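Local coordinates for uncharacterized protein Atu1656 (Agrobacterium tumefaciens, PDB 2OJH) that is of unknown function but folds as a six-bladed beta-propeller and belongs to the TolB family, at residues M197-V202 with R211-A216; G218-H223 with V234-D239; K230-S235 with V249-M254; E262-L267 with D284-V289. All coordinates share one frame; numbering follows the deposited sequence.

Interaction 1. Residues M197-V202 with R211-A216; sequences MQIWRV and RITDSA
Gln198 and Arg211 meet at the outer edge of a propeller blade, where strand 198-203 pairs with the short last strand 209-211 and the chain then leaves for the next blade. Gln198 OE1 is gripped twice, on lone pairs in its carbonyl plane: by Arg211 NH2 at 2.9 Å (N-H...O 165°) and by the backbone Ser215 N at 2.9 Å. The amide stands 68° from the guanidinium plane, yet OE1 lies at the guanidinium edge. NE2 donates hydrogen bonds to Ser215 OG, which Asp219 also holds, and to Met197 O; bonds at OE1 and NE2 together fix the flip of the Gln198 amide. Arg211 runs extended, with CG opposite its backbone N (chi1 -167°), which lays the aliphatic part over Trp200: CB sits 3.7 Å from the centroid of the Trp200 six-membered ring, almost straight above the face, a CH-pi contact. Arg193 adds a cation-pi contact to the same indole. Arg201 passes Ile212 CD1 with its methylenes and ends on Glu210 in a salt bridge. Near the start of the strand Ile199 O accepts from Ile212 N and Thr213 N, both of which approach from the same face of its carbonyl plane, while Ile199 N donates to Thr213 OG1 at 2.7 Å.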
loop_
_atom_site.group_PDB
_atom_site.type_symbol
_atom_site.label_atom_id
_atom_site.label_comp_id
_atom_site.label_asym_id
_atom_site.label_seq_id
_atom_site.Cartn_x
_atom_site.Cartn_y
_atom_site.Cartn_z
HETATM N N MSE A 197 12.332 -2.457 11.454
HETATM C CA MSE A 197 11.924 -2.334 10.068
HETATM C C MSE A 197 12.675 -1.144 9.431
HETATM O O MSE A 197 12.723 -0.045 10.013
HETATM C CB MSE A 197 10.415 -2.154 9.945
HETATM C CG MSE A 197 9.585 -3.437 10.109
HETATM SE SE MSE A 197 10.160 -4.855 8.892
HETATM C CE MSE A 197 8.529 -5.739 8.328
ATOM N N GLN A 198 13.314 -1.401 8.285
ATOM C CA GLN A 198 13.997 -0.401 7.451
ATOM C C GLN A 198 13.591 -0.623 6.014
ATOM O O GLN A 198 13.176 -1.753 5.656
ATOM C CB GLN A 198 15.494 -0.572 7.532
ATOM C CG GLN A 198 16.019 -0.509 8.968
ATOM C CD GLN A 198 16.099 0.912 9.505
ATOM O OE1 GLN A 198 17.168 1.491 9.533
ATOM N NE2 GLN A 198 14.971 1.466 9.935
ATOM N N ILE A 199 13.716 0.424 5.196
ATOM C CA ILE A 199 13.397 0.306 3.772
ATOM C C ILE A 199 14.575 -0.304 3.028
ATOM O O ILE A 199 15.741 0.091 3.220
ATOM C CB ILE A 199 12.945 1.649 3.099
ATOM C CG1 ILE A 199 11.874 2.359 3.943
ATOM C CG2 ILE A 199 12.480 1.371 1.680
ATOM C CD1 ILE A 199 10.687 1.512 4.300
ATOM N N TRP A 200 14.236 -1.299 2.207
ATOM C CA TRP A 200 15.184 -1.970 1.328
ATOM C C TRP A 200 14.591 -1.948 -0.083
ATOM O O TRP A 200 13.404 -1.633 -0.273
ATOM C CB TRP A 200 15.412 -3.422 1.779
ATOM C CG TRP A 200 16.264 -3.561 3.051
ATOM C CD1 TRP A 200 15.890 -3.259 4.336
ATOM C CD2 TRP A 200 17.591 -4.047 3.125
ATOM N NE1 TRP A 200 16.925 -3.525 5.220
ATOM C CE2 TRP A 200 17.985 -4.007 4.496
ATOM C CE3 TRP A 200 18.506 -4.509 2.170
ATOM C CZ2 TRP A 200 19.238 -4.406 4.918
ATOM C CZ3 TRP A 200 19.764 -4.901 2.595
ATOM C CH2 TRP A 200 20.119 -4.857 3.960
ATOM N N ARG A 201 15.422 -2.235 -1.074
ATOM C CA ARG A 201 14.908 -2.480 -2.408
ATOM C C ARG A 201 15.576 -3.688 -3.061
ATOM O O ARG A 201 16.752 -3.923 -2.865
ATOM C CB ARG A 201 15.013 -1.221 -3.283
ATOM C CG ARG A 201 16.425 -0.749 -3.583
ATOM C CD ARG A 201 16.390 0.421 -4.556
ATOM N NE ARG A 201 17.716 0.717 -5.079
ATOM C CZ ARG A 201 17.999 1.706 -5.922
ATOM N NH1 ARG A 201 19.253 1.870 -6.330
ATOM N NH2 ARG A 201 17.042 2.524 -6.355
ATOM N N VAL A 202 14.796 -4.453 -3.830
ATOM C CA VAL A 202 15.308 -5.626 -4.532
ATOM C C VAL A 202 15.040 -5.457 -6.030
ATOM O O VAL A 202 14.012 -4.885 -6.410
ATOM C CB VAL A 202 14.667 -6.958 -3.988
ATOM C CG1 VAL A 202 13.131 -6.996 -4.193
ATOM C CG2 VAL A 202 15.347 -8.186 -4.602
ATOM N N ARG A 211 20.031 -1.724 1.097
ATOM C CA ARG A 211 19.364 -1.004 2.163
ATOM C C ARG A 211 19.142 0.440 1.732
ATOM O O ARG A 211 20.053 1.075 1.180
ATOM C CB ARG A 211 20.202 -1.050 3.442
ATOM C CG ARG A 211 19.473 -0.606 4.682
ATOM C CD ARG A 211 20.374 -0.724 5.870
ATOM N NE ARG A 211 19.760 -0.229 7.096
ATOM C CZ ARG A 211 20.322 -0.321 8.299
ATOM N NH1 ARG A 211 21.507 -0.919 8.452
ATOM N NH2 ARG A 211 19.696 0.176 9.360
ATOM N N ILE A 212 17.948 0.960 2.015
ATOM C CA ILE A 212 17.598 2.335 1.652
ATOM C C ILE A 212 17.426 3.290 2.826
ATOM O O ILE A 212 17.812 4.456 2.708
ATOM C CB ILE A 212 16.342 2.380 0.768
ATOM C CG1 ILE A 212 16.598 1.604 -0.538
ATOM C CG2 ILE A 212 15.876 3.836 0.571
ATOM C CD1 ILE A 212 17.604 2.218 -1.501
ATOM N N THR A 213 16.843 2.836 3.937
ATOM C CA THR A 213 16.892 3.653 5.168
ATOM C C THR A 213 17.817 3.045 6.220
ATOM O O THR A 213 17.982 1.824 6.301
ATOM C CB THR A 213 15.502 3.924 5.789
ATOM O OG1 THR A 213 14.877 2.685 6.172
ATOM C CG2 THR A 213 14.611 4.649 4.816
ATOM N N ASP A 214 18.428 3.922 7.021
ATOM C CA ASP A 214 19.233 3.526 8.149
ATOM C C ASP A 214 18.831 4.557 9.192
ATOM O O ASP A 214 19.408 5.634 9.235
ATOM C CB ASP A 214 20.702 3.671 7.785
ATOM C CG ASP A 214 21.628 3.043 8.802
ATOM O OD1 ASP A 214 21.230 2.862 9.976
ATOM O OD2 ASP A 214 22.770 2.726 8.413
ATOM N N SER A 215 17.771 4.261 9.948
ATOM C CA SER A 215 17.142 5.254 10.824
ATOM C C SER A 215 17.003 4.721 12.231
ATOM O O SER A 215 17.203 3.525 12.466
ATOM C CB SER A 215 15.753 5.654 10.310
ATOM O OG SER A 215 14.921 4.511 10.085
ATOM N N ALA A 216 16.656 5.615 13.158
ATOM C CA ALA A 216 16.218 5.221 14.483
ATOM C C ALA A 216 14.726 4.865 14.538
ATOM O O ALA A 216 14.130 4.871 15.609
ATOM C CB ALA A 216 16.519 6.338 15.500
#

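Interaction 2. Residues G218-H223 with V234-D239; sequences GDWFPH and VSYDAD
Trp220 and Tyr236 form the dense part of this hairpin contact, on the face of the sheet they share with Val234. The Tyr236 ring turns an edge to the face of the Trp220 five-membered ring in an offset edge-to-face pair, with planes at 80° and centroids 5.1 Å apart; the closest atoms are Trp220 CD1 and Tyr236 CD2, at 3.5 Å. His243, from a loop, stacks on the indole. Phe221 brings its ring edge to Val234 CG2, with CD2 3.8 Å away, and crosses Tyr236 at about a right angle near the phenol OH, which is itself hydrogen-bonded to Pro244 O. Phe221 has positive phi and psi (58°/51°), a break in the strand conformation just after the Trp220-Val234 pair; the ladder resumes with His223 and Val232. On the other face, Ser235 OG donates to Asp219 OD1 at 2.6 Å, meeting the oxygen nearly in line with its C-O bond. Asp219 OD2 is held by Thr213 and Ser215, so the buried carboxylate is gripped at both oxygens, which probably stabilises its negative charge. Packing thins beyond Gly218, whose N reaches Tyr236 O at 3.2 Å: Asp237 and Ala238 point away, and Ala238 and Asp239 lie at the surface. The arrangement is the antiparallel hairpin of strands 217-224 and 230-237, the first two strands of a four-stranded propeller blade.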
loop_
_atom_site.group_PDB
_atom_site.type_symbol
_atom_site.label_atom_id
_atom_site.label_comp_id
_atom_site.label_asym_id
_atom_site.label_seq_id
_atom_site.Cartn_x
_atom_site.Cartn_y
_atom_site.Cartn_z
ATOM N N GLY A 218 11.136 2.475 12.912
ATOM C CA GLY A 218 10.619 1.378 12.082
ATOM C C GLY A 218 9.866 1.979 10.897
ATOM O O GLY A 218 8.873 2.691 11.073
ATOM N N ASP A 219 10.319 1.655 9.687
ATOM C CA ASP A 219 9.950 2.397 8.498
ATOM C C ASP A 219 9.083 1.427 7.762
ATOM O O ASP A 219 9.460 0.259 7.612
ATOM C CB ASP A 219 11.224 2.762 7.697
ATOM C CG ASP A 219 12.105 3.802 8.402
ATOM O OD1 ASP A 219 11.560 4.620 9.160
ATOM O OD2 ASP A 219 13.332 3.834 8.164
ATOM N N TRP A 220 7.908 1.889 7.305
ATOM C CA TRP A 220 6.885 0.983 6.834
ATOM C C TRP A 220 6.207 1.579 5.598
ATOM O O TRP A 220 6.240 2.796 5.372
ATOM C CB TRP A 220 5.835 0.813 7.949
ATOM C CG TRP A 220 6.183 -0.239 9.015
ATOM C CD1 TRP A 220 6.912 -0.067 10.168
ATOM C CD2 TRP A 220 5.788 -1.602 8.981
ATOM N NE1 TRP A 220 6.986 -1.280 10.863
ATOM C CE2 TRP A 220 6.305 -2.232 10.120
ATOM C CE3 TRP A 220 5.049 -2.373 8.051
ATOM C CZ2 TRP A 220 6.103 -3.596 10.371
ATOM C CZ3 TRP A 220 4.860 -3.718 8.306
ATOM C CH2 TRP A 220 5.367 -4.310 9.457
ATOM N N PHE A 221 5.571 0.742 4.802
ATOM C CA PHE A 221 4.756 1.235 3.709
ATOM C C PHE A 221 5.474 2.127 2.670
ATOM O O PHE A 221 4.961 3.207 2.341
ATOM C CB PHE A 221 3.511 1.992 4.240
ATOM C CG PHE A 221 2.927 1.422 5.506
ATOM C CD1 PHE A 221 2.413 0.106 5.542
ATOM C CD2 PHE A 221 2.876 2.207 6.660
ATOM C CE1 PHE A 221 1.904 -0.437 6.746
ATOM C CE2 PHE A 221 2.353 1.684 7.870
ATOM C CZ PHE A 221 1.867 0.363 7.915
ATOM N N PRO A 222 6.627 1.688 2.116
ATOM C CA PRO A 222 7.226 2.506 1.031
ATOM C C PRO A 222 6.400 2.543 -0.261
ATOM O O PRO A 222 5.962 1.481 -0.780
ATOM C CB PRO A 222 8.614 1.854 0.831
ATOM C CG PRO A 222 8.413 0.401 1.257
ATOM C CD PRO A 222 7.465 0.509 2.441
ATOM N N HIS A 223 6.117 3.768 -0.741
ATOM C CA HIS A 223 5.531 3.963 -2.046
ATOM C C HIS A 223 6.369 4.927 -2.885
ATOM O O HIS A 223 6.391 6.120 -2.619
ATOM C CB HIS A 223 4.066 4.421 -1.906
ATOM C CG HIS A 223 3.251 3.528 -1.021
ATOM N ND1 HIS A 223 2.981 2.218 -1.345
ATOM C CD2 HIS A 223 2.683 3.741 0.192
ATOM C CE1 HIS A 223 2.245 1.674 -0.393
ATOM N NE2 HIS A 223 2.037 2.580 0.547
ATOM N N VAL A 234 5.978 5.698 6.210
ATOM C CA VAL A 234 5.669 6.060 7.596
ATOM C C VAL A 234 6.794 5.578 8.514
ATOM O O VAL A 234 7.267 4.462 8.346
ATOM C CB VAL A 234 4.384 5.392 8.051
ATOM C CG1 VAL A 234 4.141 5.592 9.551
ATOM C CG2 VAL A 234 3.177 5.913 7.244
ATOM N N SER A 235 7.175 6.386 9.503
ATOM C CA SER A 235 8.147 6.001 10.546
ATOM C C SER A 235 7.459 5.910 11.910
ATOM O O SER A 235 6.911 6.905 12.396
ATOM C CB SER A 235 9.284 7.025 10.654
ATOM O OG SER A 235 10.232 6.842 9.606
ATOM N N TYR A 236 7.467 4.721 12.516
ATOM C CA TYR A 236 6.975 4.548 13.876
ATOM C C TYR A 236 8.141 4.771 14.820
ATOM O O TYR A 236 9.281 4.667 14.388
ATOM C CB TYR A 236 6.559 3.120 14.084
ATOM C CG TYR A 236 5.254 2.685 13.464
ATOM C CD1 TYR A 236 4.056 2.750 14.187
ATOM C CD2 TYR A 236 5.226 2.169 12.199
ATOM C CE1 TYR A 236 2.843 2.292 13.625
ATOM C CE2 TYR A 236 4.022 1.722 11.630
ATOM C CZ TYR A 236 2.838 1.787 12.371
ATOM O OH TYR A 236 1.623 1.315 11.822
ATOM N N ASP A 237 7.883 5.030 16.101
ATOM C CA ASP A 237 8.964 4.966 17.083
ATOM C C ASP A 237 9.619 3.573 17.063
ATOM O O ASP A 237 8.989 2.569 16.699
ATOM C CB ASP A 237 8.486 5.338 18.497
ATOM C CG ASP A 237 7.954 6.777 18.594
ATOM O OD1 ASP A 237 8.173 7.608 17.668
ATOM O OD2 ASP A 237 7.291 7.072 19.614
ATOM N N ALA A 238 10.899 3.553 17.391
ATOM C CA ALA A 238 11.745 2.355 17.378
ATOM C C ALA A 238 11.245 1.263 18.315
ATOM O O ALA A 238 11.307 0.079 17.975
ATOM C CB ALA A 238 13.175 2.742 17.768
ATOM N N ASP A 239 10.763 1.660 19.495
ATOM C CA ASP A 239 10.206 0.699 20.463
ATOM C C ASP A 239 8.838 0.099 20.106
ATOM O O ASP A 239 8.235 -0.590 20.921
ATOM C CB ASP A 239 10.168 1.311 21.874
ATOM C CG ASP A 239 9.231 2.526 21.985
ATOM O OD1 ASP A 239 8.514 2.874 21.016
ATOM O OD2 ASP A 239 9.222 3.148 23.068
#

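Interaction 3. Residues K230-S235 with V249-M254; sequences KVVFVS and VRVQLM
Ser235 OG, close to Gln252 CG across the strands at 3.4 Å, is a buried hydroxyl held by more than one group: besides its bond to Asp219, it accepts from a water at 2.7 Å. That water also takes a weak bond from Gln252 NE2, bridging the two side chains, while Gln252 OE1 accepts elsewhere, from Thr263. The bend of Gln252 at chi2 (-79°) swings the amide away toward the water, while CB lies over the Phe233 face. Gln252 CB is 3.6 Å from the Phe233 centroid, in a CH-pi contact; ring and amide planes are nearly perpendicular, at 87°. Phe233 CG occupies the position between its backbone N and carbonyl carbon (chi1 65°), carrying the ring toward strand 249-254. There the selenium of Met254, a selenomethionine, comes obliquely to Phe233 CE1 at 3.6 Å, a Met-aromatic contact, and its CE methyl continues to Val231 CG1 at 3.5 Å. The opposite face is a row of aliphatic side chains: Val234 CG1 meets Val249 CG2 at 3.7 Å, Val232 CG2 meets Val251 CG1, and Val232 CB meets Leu253 CD1. Three hydrogen-bonded backbone pairs, Val231-Met254, Phe233-Gln252 and Ser235-Arg250, hold this register. These are the two middle strands of the blade, between strand 217-224 and strand 262-267; the face of Val232 and Val251 packs toward Phe286 of strand 285-291 in the adjoining blade, and Met254 reaches Ile212 and Thr213 on the other side.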
loop_
_atom_site.group_PDB
_atom_site.type_symbol
_atom_site.label_atom_id
_atom_site.label_comp_id
_atom_site.label_asym_id
_atom_site.label_seq_id
_atom_site.Cartn_x
_atom_site.Cartn_y
_atom_site.Cartn_z
ATOM N N LYS A 230 10.859 10.389 -5.720
ATOM C CA LYS A 230 10.572 10.385 -4.279
ATOM C C LYS A 230 9.895 9.104 -3.841
ATOM O O LYS A 230 9.182 8.437 -4.612
ATOM C CB LYS A 230 9.652 11.572 -3.900
ATOM C CG LYS A 230 10.234 12.994 -4.049
ATOM C CD LYS A 230 11.364 13.237 -3.066
ATOM C CE LYS A 230 11.866 14.685 -3.148
ATOM N NZ LYS A 230 13.163 14.906 -2.423
ATOM N N VAL A 231 10.116 8.781 -2.573
ATOM C CA VAL A 231 9.420 7.699 -1.887
ATOM C C VAL A 231 8.795 8.279 -0.613
ATOM O O VAL A 231 9.505 8.914 0.198
ATOM C CB VAL A 231 10.443 6.575 -1.477
ATOM C CG1 VAL A 231 9.785 5.512 -0.582
ATOM C CG2 VAL A 231 11.086 5.937 -2.743
ATOM N N VAL A 232 7.502 8.006 -0.416
ATOM C CA VAL A 232 6.800 8.372 0.830
ATOM C C VAL A 232 6.669 7.099 1.693
ATOM O O VAL A 232 6.568 5.982 1.167
ATOM C CB VAL A 232 5.391 9.027 0.517
ATOM C CG1 VAL A 232 4.440 8.017 -0.071
ATOM C CG2 VAL A 232 4.769 9.673 1.754
ATOM N N PHE A 233 6.673 7.252 3.011
ATOM C CA PHE A 233 6.619 6.101 3.897
ATOM C C PHE A 233 6.282 6.612 5.292
ATOM O O PHE A 233 6.217 7.825 5.500
ATOM C CB PHE A 233 7.925 5.266 3.860
ATOM C CG PHE A 233 9.155 5.990 4.388
ATOM C CD1 PHE A 233 9.861 6.846 3.568
ATOM C CD2 PHE A 233 9.637 5.741 5.667
ATOM C CE1 PHE A 233 11.013 7.495 4.036
ATOM C CE2 PHE A 233 10.781 6.416 6.156
ATOM C CZ PHE A 233 11.448 7.280 5.339
ATOM N N VAL A 234 5.978 5.698 6.210
ATOM C CA VAL A 234 5.669 6.060 7.596
ATOM C C VAL A 234 6.794 5.578 8.514
ATOM O O VAL A 234 7.267 4.462 8.346
ATOM C CB VAL A 234 4.384 5.392 8.051
ATOM C CG1 VAL A 234 4.141 5.592 9.551
ATOM C CG2 VAL A 234 3.177 5.913 7.244
ATOM N N SER A 235 7.175 6.386 9.503
ATOM C CA SER A 235 8.147 6.001 10.546
ATOM C C SER A 235 7.459 5.910 11.910
ATOM O O SER A 235 6.911 6.905 12.396
ATOM C CB SER A 235 9.284 7.025 10.654
ATOM O OG SER A 235 10.232 6.842 9.606
ATOM N N VAL A 249 2.793 8.831 14.715
ATOM C CA VAL A 249 3.801 8.488 13.692
ATOM C C VAL A 249 4.269 9.731 12.884
ATOM O O VAL A 249 3.837 10.852 13.165
ATOM C CB VAL A 249 3.348 7.340 12.744
ATOM C CG1 VAL A 249 2.991 6.080 13.549
ATOM C CG2 VAL A 249 2.176 7.763 11.824
ATOM N N ARG A 250 5.186 9.508 11.937
ATOM C CA ARG A 250 5.708 10.548 11.053
ATOM C C ARG A 250 5.509 10.070 9.625
ATOM O O ARG A 250 5.824 8.929 9.325
ATOM C CB ARG A 250 7.205 10.757 11.295
ATOM C CG ARG A 250 7.586 11.253 12.687
ATOM C CD ARG A 250 9.101 11.159 12.918
ATOM N NE ARG A 250 9.570 12.022 14.007
ATOM C CZ ARG A 250 9.583 11.692 15.299
ATOM N NH1 ARG A 250 9.136 10.507 15.705
ATOM N NH2 ARG A 250 10.043 12.558 16.197
ATOM N N VAL A 251 4.973 10.926 8.757
ATOM C CA VAL A 251 4.908 10.635 7.332
ATOM C C VAL A 251 6.187 11.262 6.758
ATOM O O VAL A 251 6.421 12.471 6.903
ATOM C CB VAL A 251 3.614 11.171 6.683
ATOM C CG1 VAL A 251 3.622 10.993 5.157
ATOM C CG2 VAL A 251 2.381 10.466 7.291
ATOM N N GLN A 252 7.016 10.413 6.151
ATOM C CA GLN A 252 8.323 10.793 5.694
ATOM C C GLN A 252 8.397 10.779 4.191
ATOM O O GLN A 252 7.626 10.085 3.526
ATOM C CB GLN A 252 9.372 9.796 6.195
ATOM C CG GLN A 252 9.363 9.534 7.668
ATOM C CD GLN A 252 10.027 10.631 8.424
ATOM O OE1 GLN A 252 9.366 11.546 8.877
ATOM N NE2 GLN A 252 11.348 10.577 8.537
ATOM N N LEU A 253 9.376 11.516 3.670
ATOM C CA LEU A 253 9.663 11.527 2.246
ATOM C C LEU A 253 11.176 11.505 2.078
ATOM O O LEU A 253 11.915 12.095 2.897
ATOM C CB LEU A 253 9.083 12.789 1.586
ATOM C CG LEU A 253 8.938 12.839 0.055
ATOM C CD1 LEU A 253 7.810 11.983 -0.388
ATOM C CD2 LEU A 253 8.705 14.286 -0.474
HETATM N N MSE A 254 11.626 10.815 1.030
HETATM C CA MSE A 254 13.045 10.786 0.660
HETATM C C MSE A 254 13.237 10.585 -0.846
HETATM O O MSE A 254 12.302 10.202 -1.554
HETATM C CB MSE A 254 13.727 9.640 1.393
HETATM C CG MSE A 254 13.205 8.288 0.930
HETATM SE SE MSE A 254 13.899 6.829 2.021
HETATM C CE MSE A 254 12.740 5.416 1.354
HETATM O O HOH W 1 12.694 7.898 9.034
#

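Interaction 4. Residues E262-L267 with D284-V289; sequences ETLFDL and DEFAYV
Phe265 lies against one face of Tyr288, its CZ 3.6 Å above the ring plane and displaced toward the rim, while the backbone Phe286 O lies at the Tyr288 edge. The two rings are oblique, neither stacked nor edge-to-face: their planes make 39° and their centroids lie 4.8 Å apart. Leu267 CD1 sits at the edge of the Phe265 ring and also approaches Tyr288 CD2 obliquely, at 3.6 Å, so this one methyl touches both aromatics. Phe286 is met at its edge by Leu264 CD1, 3.6 Å from CE2, and its CZ comes within 4.1 Å of Phe265 CE1, obliquely. Phe265, Phe286 and Tyr288 all hold CG between the backbone N and the carbonyl carbon; for Tyr288 (chi1 66°) this sends the ring across the gap to the other strand. The strands run nearly parallel, 15° apart, but their axes come no closer than 10.7 Å, because they belong to successive blades of the propeller. Leu264 and Phe265 both face Val251 in a classic beta bulge, which turns both side chains toward the adjacent blade. Phe27 packs on Phe265 and Trp279 meets Phe286 edge-to-face, enlarging the aromatic cluster. The strands share no hydrogen bond and the contact is mainly apolar, the Tyr288 hydroxyl turning to Glu25 in a weak bond; the join depends on side chains meeting from the two strands and on burial of rings and methyls.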
loop_
_atom_site.group_PDB
_atom_site.type_symbol
_atom_site.label_atom_id
_atom_site.label_comp_id
_atom_site.label_asym_id
_atom_site.label_seq_id
_atom_site.Cartn_x
_atom_site.Cartn_y
_atom_site.Cartn_z
ATOM N N GLU A 262 13.039 13.501 4.930
ATOM C CA GLU A 262 12.408 14.587 5.664
ATOM C C GLU A 262 11.076 14.131 6.234
ATOM O O GLU A 262 10.458 13.204 5.707
ATOM C CB GLU A 262 12.224 15.819 4.770
ATOM C CG GLU A 262 11.307 15.600 3.558
ATOM C CD GLU A 262 11.336 16.785 2.603
ATOM O OE1 GLU A 262 11.059 17.920 3.062
ATOM O OE2 GLU A 262 11.657 16.592 1.409
ATOM N N THR A 263 10.643 14.788 7.304
ATOM C CA THR A 263 9.289 14.591 7.837
ATOM C C THR A 263 8.356 15.570 7.159
ATOM O O THR A 263 8.535 16.785 7.250
ATOM C CB THR A 263 9.259 14.793 9.368
ATOM O OG1 THR A 263 10.166 13.861 9.961
ATOM C CG2 THR A 263 7.872 14.532 9.932
ATOM N N LEU A 264 7.377 15.054 6.431
ATOM C CA LEU A 264 6.384 15.914 5.830
ATOM C C LEU A 264 5.439 16.427 6.921
ATOM O O LEU A 264 5.201 17.631 7.018
ATOM C CB LEU A 264 5.611 15.150 4.736
ATOM C CG LEU A 264 6.500 14.758 3.568
ATOM C CD1 LEU A 264 5.625 14.023 2.487
ATOM C CD2 LEU A 264 7.238 15.947 2.945
ATOM N N PHE A 265 4.895 15.531 7.751
ATOM C CA PHE A 265 4.067 15.960 8.886
ATOM C C PHE A 265 3.988 14.838 9.928
ATOM O O PHE A 265 4.242 13.694 9.596
ATOM C CB PHE A 265 2.667 16.373 8.416
ATOM C CG PHE A 265 2.061 15.431 7.408
ATOM C CD1 PHE A 265 2.281 15.630 6.050
ATOM C CD2 PHE A 265 1.268 14.357 7.815
ATOM C CE1 PHE A 265 1.716 14.764 5.101
ATOM C CE2 PHE A 265 0.690 13.493 6.878
ATOM C CZ PHE A 265 0.934 13.698 5.523
ATOM N N ASP A 266 3.694 15.201 11.186
ATOM C CA ASP A 266 3.284 14.241 12.215
ATOM C C ASP A 266 1.845 13.820 11.958
ATOM O O ASP A 266 1.067 14.562 11.350
ATOM C CB ASP A 266 3.335 14.854 13.589
ATOM C CG ASP A 266 4.749 15.227 14.017
ATOM O OD1 ASP A 266 5.716 14.690 13.446
ATOM O OD2 ASP A 266 4.880 16.064 14.931
ATOM N N LEU A 267 1.481 12.652 12.457
ATOM C CA LEU A 267 0.158 12.111 12.200
ATOM C C LEU A 267 -0.232 11.094 13.281
ATOM O O LEU A 267 0.613 10.349 13.802
ATOM C CB LEU A 267 0.115 11.484 10.810
ATOM C CG LEU A 267 -1.125 10.704 10.411
ATOM C CD1 LEU A 267 -1.557 11.030 8.999
ATOM C CD2 LEU A 267 -0.870 9.210 10.522
ATOM N N ASP A 284 2.623 14.257 -7.873
ATOM C CA ASP A 284 2.809 15.464 -7.054
ATOM C C ASP A 284 2.079 15.384 -5.728
ATOM O O ASP A 284 2.366 16.165 -4.815
ATOM C CB ASP A 284 2.322 16.703 -7.800
ATOM C CG ASP A 284 3.097 16.927 -9.097
ATOM O OD1 ASP A 284 4.316 16.636 -9.135
ATOM O OD2 ASP A 284 2.476 17.385 -10.054
ATOM N N GLU A 285 1.152 14.439 -5.627
ATOM C CA GLU A 285 0.291 14.358 -4.446
ATOM C C GLU A 285 0.092 12.915 -4.059
ATOM O O GLU A 285 0.105 12.030 -4.924
ATOM C CB GLU A 285 -1.092 14.971 -4.721
ATOM C CG GLU A 285 -1.030 16.391 -5.194
ATOM C CD GLU A 285 -2.389 17.027 -5.446
ATOM O OE1 GLU A 285 -3.300 16.364 -5.974
ATOM O OE2 GLU A 285 -2.502 18.225 -5.148
ATOM N N PHE A 286 -0.078 12.674 -2.765
ATOM C CA PHE A 286 -0.504 11.341 -2.334
ATOM C C PHE A 286 -1.705 11.412 -1.380
ATOM O O PHE A 286 -1.884 12.421 -0.666
ATOM C CB PHE A 286 0.690 10.581 -1.725
ATOM C CG PHE A 286 1.245 11.226 -0.495
ATOM C CD1 PHE A 286 0.645 10.981 0.724
ATOM C CD2 PHE A 286 2.383 12.047 -0.554
ATOM C CE1 PHE A 286 1.113 11.559 1.880
ATOM C CE2 PHE A 286 2.888 12.639 0.612
ATOM C CZ PHE A 286 2.263 12.400 1.827
ATOM N N ALA A 287 -2.522 10.344 -1.363
ATOM C CA ALA A 287 -3.645 10.211 -0.448
ATOM C C ALA A 287 -3.207 9.415 0.796
ATOM O O ALA A 287 -2.304 8.574 0.716
ATOM C CB ALA A 287 -4.851 9.505 -1.167
ATOM N N TYR A 288 -3.829 9.723 1.935
ATOM C CA TYR A 288 -3.530 9.077 3.221
ATOM C C TYR A 288 -4.727 9.262 4.174
ATOM O O TYR A 288 -5.625 10.080 3.905
ATOM C CB TYR A 288 -2.223 9.632 3.825
ATOM C CG TYR A 288 -2.324 11.087 4.221
ATOM C CD1 TYR A 288 -2.194 12.103 3.263
ATOM C CD2 TYR A 288 -2.579 11.454 5.558
ATOM C CE1 TYR A 288 -2.332 13.457 3.626
ATOM C CE2 TYR A 288 -2.719 12.790 5.925
ATOM C CZ TYR A 288 -2.571 13.780 4.955
ATOM O OH TYR A 288 -2.731 15.084 5.297
ATOM N N VAL A 289 -4.767 8.497 5.268
ATOM C CA VAL A 289 -5.815 8.666 6.274
ATOM C C VAL A 289 -5.172 9.058 7.577
ATOM O O VAL A 289 -4.262 8.385 8.036
ATOM C CB VAL A 289 -6.667 7.391 6.509
ATOM C CG1 VAL A 289 -7.945 7.715 7.338
ATOM C CG2 VAL A 289 -7.063 6.736 5.157
#

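How the interactions relate
Interactions 2 and 3 lie within one blade, sharing Val234 and Ser235 of its second strand, with centres 8 Å apart; interaction 4 joins the last strand of that blade, 262-267, to the next blade, its centre 7 Å from that of interaction 3. Interaction 1 lies on the preceding blade and touches 2 through Thr213 OG1 and Asp219 OD2, 2.8 Å apart, and 3 through Ile212 CG2 and Met254 CE, 3.6 Å apart. Interactions 1 and 4 do not touch, their nearest atoms being about 9 Å apart. The side chain of Trp220 in interaction 2 is about 4 Å from a bound acetic acid, probably from the crystallisation liquor.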